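Local coordinates for protein terminal uridylyltransferase 1 (Trypanosoma brucei, PDB 5HZD) that adds uridines from UTP to the 3'-hydroxyl of guide RNAs, rRNAs and some mRNAs and takes part in mitochondrial RNA editing in trypanosomes, at residues P381-N385 and T386-E390; Y392-A395 and G396-V400; A14-T18 and H19-L23; K483-R486 and V487-E490. One frame throughout, in Å; residues are numbered along the deposited sequence.

Interaction 1: residues P381-N385 and T386-E390; sequences PEITN and TEREE
Thr384, the N-cap residue, forms a capping box with Glu387 at the start of helix 385-409. Glu387 N donates to Thr384 OG1 over 3.1 Å. In return Thr384 N donates to Glu387 OE1 at 2.8 Å, and the N-H points at the oxygen with an angle of 160°. OE1 receives it on its anti lone pair, the one turned away from OE2. Thr384 OG1 sits between its own N and carbonyl carbon (chi1 62°), which turns it inward over the first turn. Glu387 CG lies beside its own N, and the extended chain beyond it carries OE1 to the N-cap. A weak bond from Thr384 OG1 to the same OE1 closes the ring of contacts.

Backbone bonds continue the helix. Arg388 N reaches Thr384 O, and Glu389 N reaches Asn385 O at 3.0 Å.

A second polar pair lies beside the box. Asn385 and Arg388 run side by side and point the same way. Arg388 NH1 donates to Asn385 OD1 over 3.1 Å, on a lone pair in the carbonyl plane. OD1 sits near the guanidinium edge, somewhat out of plane. The amide and guanidinium planes are turned 76° apart. A water lies over one face of the guanidinium and donates to Glu389 OE2 at 3.0 Å.

Ile383 CB lies 3.1 Å from Glu387 OE1, and its CD1 3.8 Å from Arg388 CA.

The box gives partners to amides at the helix start that lack an acceptor one turn back. The carboxylate of Glu387 probably also interacts favourably with the helix dipole at this exposed end.

Interaction 2: residues Y392-A395 and G396-V400; sequences YKAA and GDMLV
Lys393 CG is anti to the backbone N (chi1 173°), and the rest of its chain is extended. Asp397, one turn on, has CG beside its own N (chi1 -77°), which folds the carboxylate back over the preceding turn. The two side chains cross at a slant. Their nearest approach is Lys393 CG to Asp397 OD2 at 3.9 Å. The charged ends do not meet: Lys393 NZ stays 5.5 Å from Asp397 OD2. Any attraction between them is therefore through space and probably modest.

Met398 lies by the carbonyl of Ala394. Its CG is 3.1 Å from Ala394 O. The end of the chain then leads away, and the bend at chi3 turns CE away from 392-395. SD comes 4.4 Å from Ala394 CB, a loose apolar contact.

Four backbone bonds join 392-395 to 396-400 in the i to i+4 pattern of an alpha-helix. Gly396 N donates to Tyr392 O over 3.0 Å, with an N-H to oxygen angle of 171°. Asp397 N donates to Lys393 O, and Leu399 N to Ala395 O. Met398 N to Ala394 O is the shortest of the four, at 2.8 Å, and lies nearly along the C=O axis.

The helix 385-409 is packed between several others. Tyr392, Lys393, Ala395 and Leu399 touch helix 59-76. Leu399 also meets Val316 and Leu317 of helix 310-324, the helix that carries the UTP-binding Lys318. Met398 packs on Trp343 and Leu347 of helix 336-349.

Interaction 3: residues A14-T18 and H19-L23; sequences AVFTT and HAALL
The ring of Phe16 lies flat against the first turn of helix 19-30. Ala21 O sits 4.0 Å above the ring plane, over its centre, and Leu22 N is over the same face. On this same side, apolar carbons meet the ring at CD2 and CD1. Phe16 CD2 is 3.8 Å from Ala21 CB. Phe16 CD1 is 3.9 Å from Leu22 CD1, and these two side chains cross at about a right angle. The ring also meets the imidazole of His25, with the planes at about 45°.

Thr18 is the N-cap of the helix. Its OG1 accepts from Ala21 N over 3.1 Å. A chi1 of 69° tucks OG1 in toward the first turn, within reach of that amide. Leu22 N bonds to Thr18 O at 3.2 Å, and Ala21 N adds a weak bond to the same oxygen. His19 NE2 bonds to Glu462.

This is the turn from hairpin to helix in the atypical C2H2 zinc finger. Phe16 pairs through its backbone with Tyr6 in the hairpin and packs beside the zinc ligand His25. Phe16 and Leu22 fit the positions of the aromatic and leucine core residues of classical C2H2 fingers.

Interaction 4: residues K483-R486 and V487-E490; sequences KSLR and VRTE
Thr489 meets Leu485 through both its side chain and its backbone, inside helix 481-497. The motif is the alpha-helical turn in which a threonine hydroxyl bonds to the carbonyl four residues back. Thr489 OG1 donates to Leu485 O at 2.8 Å, and Thr489 N donates to the same oxygen at 2.9 Å. The two donors come from opposite faces of the carbonyl plane. With chi1 -63°, OG1 lies beside the backbone N and reaches back to Leu485 O. The hydroxyl of this buried residue is thus satisfied within the helix itself.

The neighbouring backbone bonds follow the same pattern. Arg488 N donates to Ser484 O over 2.9 Å, and Val487 N to Lys483 O. The bond from Glu490 N to Arg486 O is longer, at 3.3 Å. Leu485 CD2 lies loosely by Arg488 CG, at 4.3 Å, and Val487 CG2 lies by Lys483 O.

Outward, polar ends reach other parts of the chain. Lys483 NZ bonds to Asn331 O, and Arg486 NH1 to Leu33 O. Leu485, Arg488 and Thr489 touch His37 of helix 37-47, which follows the zinc finger. Glu490 touches Trp320 of helix 310-324 and forms a salt bridge with Arg493 on its own helix.

Glu490 bends at chi2, and its carboxylate turns back toward Arg486. There a water bridges the two residues. It donates to Arg486 O at 3.1 Å and to Glu490 OE2 at 2.6 Å.

Along the chain interaction 3 comes first, then interactions 1, 2 and 4. Interactions 1 and 2 adjoin on helix 385-409, with centres 15 Å apart: one starts the helix at the surface, the other carries it inward. Interaction 4 lies on helix 481-497, with its centre 23 Å from that of interaction 2. Both of these contacts pack against helix 310-324. Interactions 3 and 4 touch: Leu23 CD2 is 4.2 Å from Leu485 CD2. This joins the zinc finger to a late helix of the chain, consistent with the finger being required for proper folding of the catalytic domain. Interactions 1 and 3 are farthest apart, 52 Å between centres.

Interaction 1: residues P381-N385 and T386-E390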
loop_
_atom_site.group_PDB
_atom_site.type_symbol
_atom_site.label_atom_id
_atom_site.label_comp_id
_atom_site.label_asym_id
_atom_site.label_seq_id
_atom_site.Cartn_x
_atom_site.Cartn_y
_atom_site.Cartn_z
ATOM N N PRO A 381 -21.513 -9.042 8.297
ATOM C CA PRO A 381 -22.128 -10.324 7.936
ATOM C C PRO A 381 -23.533 -10.483 8.500
ATOM O O PRO A 381 -24.256 -11.386 8.081
ATOM C CB PRO A 381 -21.200 -11.344 8.597
ATOM C CG PRO A 381 -20.588 -10.607 9.728
ATOM C CD PRO A 381 -20.351 -9.231 9.174
ATOM N N GLU A 382 -23.926 -9.614 9.423
ATOM C CA GLU A 382 -25.247 -9.731 10.032
ATOM C C GLU A 382 -26.295 -8.756 9.502
ATOM O O GLU A 382 -27.427 -8.784 9.951
ATOM C CB GLU A 382 -25.151 -9.590 11.554
ATOM C CG GLU A 382 -24.423 -10.721 12.255
ATOM C CD GLU A 382 -24.075 -10.374 13.693
ATOM O OE1 GLU A 382 -24.321 -9.217 14.102
ATOM O OE2 GLU A 382 -23.555 -11.254 14.413
ATOM N N ILE A 383 -25.954 -7.884 8.562
ATOM C CA ILE A 383 -26.988 -6.943 8.147
ATOM C C ILE A 383 -28.087 -7.596 7.320
ATOM O O ILE A 383 -27.932 -8.706 6.798
ATOM C CB ILE A 383 -26.455 -5.675 7.450
ATOM C CG1 ILE A 383 -25.774 -6.014 6.123
ATOM C CG2 ILE A 383 -25.578 -4.868 8.409
ATOM C CD1 ILE A 383 -25.370 -4.762 5.330
ATOM N N THR A 384 -29.202 -6.892 7.222
ATOM C CA THR A 384 -30.408 -7.426 6.588
ATOM C C THR A 384 -30.381 -7.128 5.100
ATOM O O THR A 384 -29.545 -6.337 4.629
ATOM C CB THR A 384 -31.680 -6.801 7.177
ATOM O OG1 THR A 384 -31.690 -5.384 6.934
ATOM C CG2 THR A 384 -31.761 -7.056 8.676
ATOM N N ASN A 385 -31.292 -7.743 4.353
ATOM C CA ASN A 385 -31.343 -7.447 2.928
ATOM C C ASN A 385 -31.638 -5.963 2.725
ATOM O O ASN A 385 -31.067 -5.336 1.849
ATOM C CB ASN A 385 -32.342 -8.348 2.186
ATOM C CG ASN A 385 -31.931 -9.825 2.210
ATOM O OD1 ASN A 385 -30.748 -10.142 2.298
ATOM N ND2 ASN A 385 -32.911 -10.730 2.121
ATOM N N THR A 386 -32.500 -5.398 3.563
ATOM C CA THR A 386 -32.880 -3.996 3.422
ATOM C C THR A 386 -31.686 -3.095 3.676
ATOM O O THR A 386 -31.436 -2.156 2.921
ATOM C CB THR A 386 -33.986 -3.615 4.409
ATOM O OG1 THR A 386 -35.115 -4.469 4.204
ATOM C CG2 THR A 386 -34.403 -2.155 4.205
ATOM N N GLU A 387 -30.944 -3.377 4.741
ATOM C CA GLU A 387 -29.778 -2.572 5.078
ATOM C C GLU A 387 -28.728 -2.647 3.990
ATOM O O GLU A 387 -28.035 -1.658 3.706
ATOM C CB GLU A 387 -29.160 -3.052 6.392
ATOM C CG GLU A 387 -30.006 -2.710 7.608
ATOM C CD GLU A 387 -29.500 -3.375 8.878
ATOM O OE1 GLU A 387 -29.046 -4.543 8.816
ATOM O OE2 GLU A 387 -29.561 -2.722 9.942
ATOM N N ARG A 388 -28.574 -3.846 3.427
ATOM C CA ARG A 388 -27.593 -4.056 2.385
ATOM C C ARG A 388 -27.964 -3.230 1.166
ATOM O O ARG A 388 -27.079 -2.615 0.543
ATOM C CB ARG A 388 -27.531 -5.524 1.992
ATOM C CG ARG A 388 -26.314 -5.811 1.174
ATOM C CD ARG A 388 -25.825 -7.242 1.444
ATOM N NE ARG A 388 -26.379 -8.227 0.524
ATOM C CZ ARG A 388 -27.336 -9.093 0.832
ATOM N NH1 ARG A 388 -27.869 -9.098 2.048
ATOM N NH2 ARG A 388 -27.762 -9.955 -0.084
ATOM N N GLU A 389 -29.248 -3.222 0.819
ATOM C CA GLU A 389 -29.730 -2.423 -0.305
ATOM C C GLU A 389 -29.434 -0.947 -0.081
ATOM O O GLU A 389 -29.096 -0.227 -1.023
ATOM C CB GLU A 389 -31.224 -2.632 -0.543
ATOM C CG GLU A 389 -31.533 -3.968 -1.205
ATOM C CD GLU A 389 -30.725 -4.189 -2.487
ATOM O OE1 GLU A 389 -30.537 -3.218 -3.260
ATOM O OE2 GLU A 389 -30.269 -5.332 -2.716
ATOM N N GLU A 390 -29.568 -0.502 1.169
ATOM C CA GLU A 390 -29.313 0.890 1.517
ATOM C C GLU A 390 -27.835 1.199 1.366
ATOM O O GLU A 390 -27.482 2.282 0.909
ATOM C CB GLU A 390 -29.805 1.201 2.932
ATOM C CG GLU A 390 -31.314 1.365 3.008
ATOM C CD GLU A 390 -31.829 1.542 4.429
ATOM O OE1 GLU A 390 -33.027 1.255 4.675
ATOM O OE2 GLU A 390 -31.039 1.973 5.298
HETATM O O HOH W 1 -29.837 -7.313 -0.493
#

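Interaction 2: residues Y392-A395 and G396-V400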
loop_
_atom_site.group_PDB
_atom_site.type_symbol
_atom_site.label_atom_id
_atom_site.label_comp_id
_atom_site.label_asym_id
_atom_site.label_seq_id
_atom_site.Cartn_x
_atom_site.Cartn_y
_atom_site.Cartn_z
ATOM N N TYR A 392 -25.864 -0.258 -0.874
ATOM C CA TYR A 392 -25.621 -0.170 -2.320
ATOM C C TYR A 392 -26.022 1.192 -2.849
ATOM O O TYR A 392 -25.280 1.816 -3.603
ATOM C CB TYR A 392 -26.418 -1.235 -3.084
ATOM C CG TYR A 392 -26.010 -2.660 -2.830
ATOM C CD1 TYR A 392 -24.834 -2.971 -2.168
ATOM C CD2 TYR A 392 -26.816 -3.692 -3.277
ATOM C CE1 TYR A 392 -24.460 -4.300 -1.956
ATOM C CE2 TYR A 392 -26.466 -4.998 -3.067
ATOM C CZ TYR A 392 -25.288 -5.295 -2.415
ATOM O OH TYR A 392 -24.925 -6.599 -2.210
ATOM N N LYS A 393 -27.186 1.667 -2.430
ATOM C CA LYS A 393 -27.671 2.972 -2.829
ATOM C C LYS A 393 -26.680 4.077 -2.418
ATOM O O LYS A 393 -26.380 4.984 -3.204
ATOM C CB LYS A 393 -29.054 3.221 -2.223
ATOM C CG LYS A 393 -29.545 4.622 -2.457
ATOM C CD LYS A 393 -30.982 4.833 -2.004
ATOM C CE LYS A 393 -31.350 6.306 -2.121
ATOM N NZ LYS A 393 -32.827 6.472 -2.102
ATOM N N ALA A 394 -26.189 4.007 -1.182
ATOM C CA ALA A 394 -25.268 5.007 -0.657
ATOM C C ALA A 394 -23.947 4.964 -1.403
ATOM O O ALA A 394 -23.403 6.001 -1.770
ATOM C CB ALA A 394 -25.005 4.771 0.844
ATOM N N ALA A 395 -23.406 3.761 -1.611
ATOM C CA ALA A 395 -22.125 3.628 -2.319
ATOM C C ALA A 395 -22.199 4.227 -3.727
ATOM O O ALA A 395 -21.276 4.947 -4.174
ATOM C CB ALA A 395 -21.683 2.166 -2.383
ATOM N N GLY A 396 -23.262 3.912 -4.452
ATOM C CA GLY A 396 -23.426 4.491 -5.770
ATOM C C GLY A 396 -23.539 6.005 -5.713
ATOM O O GLY A 396 -22.893 6.719 -6.496
ATOM N N ASP A 397 -24.349 6.514 -4.793
ATOM C CA ASP A 397 -24.513 7.964 -4.644
ATOM C C ASP A 397 -23.164 8.632 -4.347
ATOM O O ASP A 397 -22.842 9.716 -4.866
ATOM C CB ASP A 397 -25.386 8.279 -3.433
ATOM C CG ASP A 397 -26.856 8.059 -3.670
ATOM O OD1 ASP A 397 -27.292 7.922 -4.837
ATOM O OD2 ASP A 397 -27.589 8.043 -2.647
ATOM N N MET A 398 -22.396 8.012 -3.461
ATOM C CA MET A 398 -21.124 8.591 -3.046
ATOM C C MET A 398 -20.093 8.602 -4.155
ATOM O O MET A 398 -19.347 9.568 -4.314
ATOM C CB MET A 398 -20.600 7.841 -1.833
ATOM C CG MET A 398 -21.494 8.113 -0.642
ATOM S SD MET A 398 -21.219 6.951 0.723
ATOM C CE MET A 398 -19.625 7.503 1.354
ATOM N N LEU A 399 -20.049 7.523 -4.929
ATOM C CA LEU A 399 -19.090 7.464 -6.032
ATOM C C LEU A 399 -19.445 8.429 -7.159
ATOM O O LEU A 399 -18.578 9.151 -7.668
ATOM C CB LEU A 399 -18.926 6.040 -6.565
ATOM C CG LEU A 399 -17.687 5.907 -7.450
ATOM C CD1 LEU A 399 -16.416 6.060 -6.641
ATOM C CD2 LEU A 399 -17.696 4.547 -8.213
ATOM N N VAL A 400 -20.715 8.484 -7.546
ATOM C CA VAL A 400 -21.132 9.473 -8.539
ATOM C C VAL A 400 -20.819 10.878 -8.023
ATOM O O VAL A 400 -20.323 11.746 -8.752
ATOM C CB VAL A 400 -22.643 9.343 -8.800
ATOM C CG1 VAL A 400 -23.147 10.529 -9.644
ATOM C CG2 VAL A 400 -22.886 8.063 -9.484
#

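Interaction 3: residues A14-T18 and H19-L23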
loop_
_atom_site.group_PDB
_atom_site.type_symbol
_atom_site.label_atom_id
_atom_site.label_comp_id
_atom_site.label_asym_id
_atom_site.label_seq_id
_atom_site.Cartn_x
_atom_site.Cartn_y
_atom_site.Cartn_z
ATOM N N ALA A 14 6.051 28.370 -24.522
ATOM C CA ALA A 14 4.808 29.100 -24.355
ATOM C C ALA A 14 4.590 29.522 -22.899
ATOM O O ALA A 14 4.414 28.694 -22.018
ATOM C CB ALA A 14 3.620 28.282 -24.876
ATOM N N VAL A 15 4.661 30.837 -22.678
ATOM C CA VAL A 15 4.420 31.391 -21.356
ATOM C C VAL A 15 3.341 32.455 -21.420
ATOM O O VAL A 15 3.230 33.201 -22.394
ATOM C CB VAL A 15 5.697 31.975 -20.735
ATOM C CG1 VAL A 15 6.627 30.846 -20.298
ATOM C CG2 VAL A 15 6.377 32.892 -21.721
ATOM N N PHE A 16 2.516 32.498 -20.386
ATOM C CA PHE A 16 1.388 33.410 -20.397
ATOM C C PHE A 16 1.274 34.131 -19.080
ATOM O O PHE A 16 1.875 33.720 -18.082
ATOM C CB PHE A 16 0.120 32.600 -20.656
ATOM C CG PHE A 16 0.204 31.763 -21.903
ATOM C CD1 PHE A 16 0.708 30.466 -21.846
ATOM C CD2 PHE A 16 -0.161 32.293 -23.131
ATOM C CE1 PHE A 16 0.833 29.694 -23.015
ATOM C CE2 PHE A 16 -0.054 31.532 -24.297
ATOM C CZ PHE A 16 0.446 30.232 -24.232
ATOM N N THR A 17 0.474 35.190 -19.071
ATOM C CA THR A 17 0.283 35.947 -17.846
ATOM C C THR A 17 -1.072 35.704 -17.205
ATOM O O THR A 17 -1.360 36.273 -16.160
ATOM C CB THR A 17 0.504 37.457 -18.068
ATOM O OG1 THR A 17 -0.422 37.942 -19.058
ATOM C CG2 THR A 17 1.933 37.708 -18.568
ATOM N N THR A 18 -1.900 34.858 -17.822
ATOM C CA THR A 18 -3.170 34.444 -17.224
ATOM C C THR A 18 -3.397 32.951 -17.353
ATOM O O THR A 18 -2.938 32.312 -18.316
ATOM C CB THR A 18 -4.393 35.166 -17.858
ATOM O OG1 THR A 18 -4.585 34.714 -19.209
ATOM C CG2 THR A 18 -4.202 36.682 -17.844
ATOM N N HIS A 19 -4.107 32.389 -16.378
ATOM C CA HIS A 19 -4.448 30.992 -16.437
ATOM C C HIS A 19 -5.347 30.669 -17.623
ATOM O O HIS A 19 -5.193 29.620 -18.244
ATOM C CB HIS A 19 -5.096 30.536 -15.124
ATOM C CG HIS A 19 -5.205 29.055 -14.998
ATOM N ND1 HIS A 19 -6.419 28.404 -14.910
ATOM C CD2 HIS A 19 -4.258 28.088 -14.976
ATOM C CE1 HIS A 19 -6.211 27.103 -14.820
ATOM N NE2 HIS A 19 -4.908 26.883 -14.855
ATOM N N ALA A 20 -6.295 31.555 -17.912
ATOM C CA ALA A 20 -7.198 31.383 -19.046
ATOM C C ALA A 20 -6.409 31.194 -20.334
ATOM O O ALA A 20 -6.726 30.333 -21.156
ATOM C CB ALA A 20 -8.119 32.590 -19.169
ATOM N N ALA A 21 -5.362 31.990 -20.498
ATOM C CA ALA A 21 -4.557 31.935 -21.712
ATOM C C ALA A 21 -3.790 30.609 -21.777
ATOM O O ALA A 21 -3.602 30.038 -22.861
ATOM C CB ALA A 21 -3.597 33.105 -21.762
ATOM N N LEU A 22 -3.334 30.136 -20.621
ATOM C CA LEU A 22 -2.639 28.856 -20.554
ATOM C C LEU A 22 -3.571 27.719 -20.960
ATOM O O LEU A 22 -3.202 26.866 -21.764
ATOM C CB LEU A 22 -2.099 28.597 -19.146
ATOM C CG LEU A 22 -1.353 27.273 -18.985
ATOM C CD1 LEU A 22 -0.013 27.341 -19.699
ATOM C CD2 LEU A 22 -1.182 26.907 -17.504
ATOM N N LEU A 23 -4.786 27.722 -20.422
ATOM C CA LEU A 23 -5.736 26.636 -20.698
ATOM C C LEU A 23 -6.139 26.659 -22.167
ATOM O O LEU A 23 -6.211 25.608 -22.821
ATOM C CB LEU A 23 -6.990 26.778 -19.838
ATOM C CG LEU A 23 -6.933 26.396 -18.367
ATOM C CD1 LEU A 23 -8.282 26.662 -17.736
ATOM C CD2 LEU A 23 -6.550 24.932 -18.203
#

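Interaction 4: residues K483-R486 and V487-E490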
loop_
_atom_site.group_PDB
_atom_site.type_symbol
_atom_site.label_atom_id
_atom_site.label_comp_id
_atom_site.label_asym_id
_atom_site.label_seq_id
_atom_site.Cartn_x
_atom_site.Cartn_y
_atom_site.Cartn_z
ATOM N N LYS A 483 -1.110 17.637 -18.867
ATOM C CA LYS A 483 -1.356 16.446 -18.071
ATOM C C LYS A 483 -2.620 16.652 -17.222
ATOM O O LYS A 483 -3.398 15.715 -17.014
ATOM C CB LYS A 483 -0.143 16.110 -17.183
ATOM C CG LYS A 483 1.028 15.499 -17.932
ATOM C CD LYS A 483 1.994 14.790 -16.980
ATOM C CE LYS A 483 3.179 14.230 -17.750
ATOM N NZ LYS A 483 4.141 13.544 -16.841
ATOM N N SER A 484 -2.833 17.873 -16.734
ATOM C CA SER A 484 -3.969 18.121 -15.823
ATOM C C SER A 484 -5.277 17.952 -16.587
ATOM O O SER A 484 -6.275 17.493 -16.026
ATOM C CB SER A 484 -3.913 19.523 -15.174
ATOM O OG SER A 484 -4.268 20.550 -16.088
ATOM N N LEU A 485 -5.262 18.282 -17.873
ATOM C CA LEU A 485 -6.491 18.189 -18.654
ATOM C C LEU A 485 -6.755 16.723 -19.015
ATOM O O LEU A 485 -7.917 16.334 -19.194
ATOM C CB LEU A 485 -6.421 19.086 -19.886
ATOM C CG LEU A 485 -6.396 20.580 -19.479
ATOM C CD1 LEU A 485 -6.456 21.481 -20.706
ATOM C CD2 LEU A 485 -7.537 20.912 -18.486
ATOM N N ARG A 486 -5.696 15.917 -19.118
ATOM C CA ARG A 486 -5.871 14.460 -19.204
ATOM C C ARG A 486 -6.567 13.920 -17.956
ATOM O O ARG A 486 -7.451 13.064 -18.050
ATOM C CB ARG A 486 -4.534 13.738 -19.473
ATOM C CG ARG A 486 -3.980 14.059 -20.865
ATOM C CD ARG A 486 -2.562 13.504 -21.084
ATOM N NE ARG A 486 -2.548 12.045 -20.976
ATOM C CZ ARG A 486 -2.813 11.235 -21.997
ATOM N NH1 ARG A 486 -3.107 11.750 -23.184
ATOM N NH2 ARG A 486 -2.789 9.916 -21.834
ATOM N N VAL A 487 -6.194 14.422 -16.786
ATOM C CA VAL A 487 -6.845 14.024 -15.547
ATOM C C VAL A 487 -8.306 14.472 -15.534
ATOM O O VAL A 487 -9.204 13.683 -15.245
ATOM C CB VAL A 487 -6.115 14.594 -14.316
ATOM C CG1 VAL A 487 -6.894 14.247 -13.041
ATOM C CG2 VAL A 487 -4.703 13.990 -14.240
ATOM N N ARG A 488 -8.548 15.745 -15.842
ATOM C CA ARG A 488 -9.920 16.239 -15.894
ATOM C C ARG A 488 -10.764 15.424 -16.864
ATOM O O ARG A 488 -11.942 15.183 -16.598
ATOM C CB ARG A 488 -9.975 17.717 -16.286
ATOM C CG ARG A 488 -9.346 18.680 -15.247
ATOM C CD ARG A 488 -9.998 18.617 -13.852
ATOM N NE ARG A 488 -11.397 19.052 -13.874
ATOM C CZ ARG A 488 -11.812 20.322 -13.848
ATOM N NH1 ARG A 488 -10.947 21.346 -13.818
ATOM N NH2 ARG A 488 -13.111 20.582 -13.843
ATOM N N THR A 489 -10.192 15.037 -18.004
ATOM C CA THR A 489 -10.908 14.196 -18.978
ATOM C C THR A 489 -11.440 12.937 -18.320
ATOM O O THR A 489 -12.629 12.588 -18.489
ATOM C CB THR A 489 -10.011 13.739 -20.153
ATOM O OG1 THR A 489 -9.572 14.883 -20.893
ATOM C CG2 THR A 489 -10.771 12.843 -21.118
ATOM N N GLU A 490 -10.565 12.265 -17.573
ATOM C CA GLU A 490 -10.959 11.015 -16.919
ATOM C C GLU A 490 -12.001 11.222 -15.820
ATOM O O GLU A 490 -12.861 10.343 -15.610
ATOM C CB GLU A 490 -9.741 10.237 -16.401
ATOM C CG GLU A 490 -8.731 9.844 -17.512
ATOM C CD GLU A 490 -9.354 9.096 -18.695
ATOM O OE1 GLU A 490 -10.300 8.285 -18.506
ATOM O OE2 GLU A 490 -8.906 9.330 -19.860
HETATM O O HOH W 2 -6.950 10.956 -20.231
#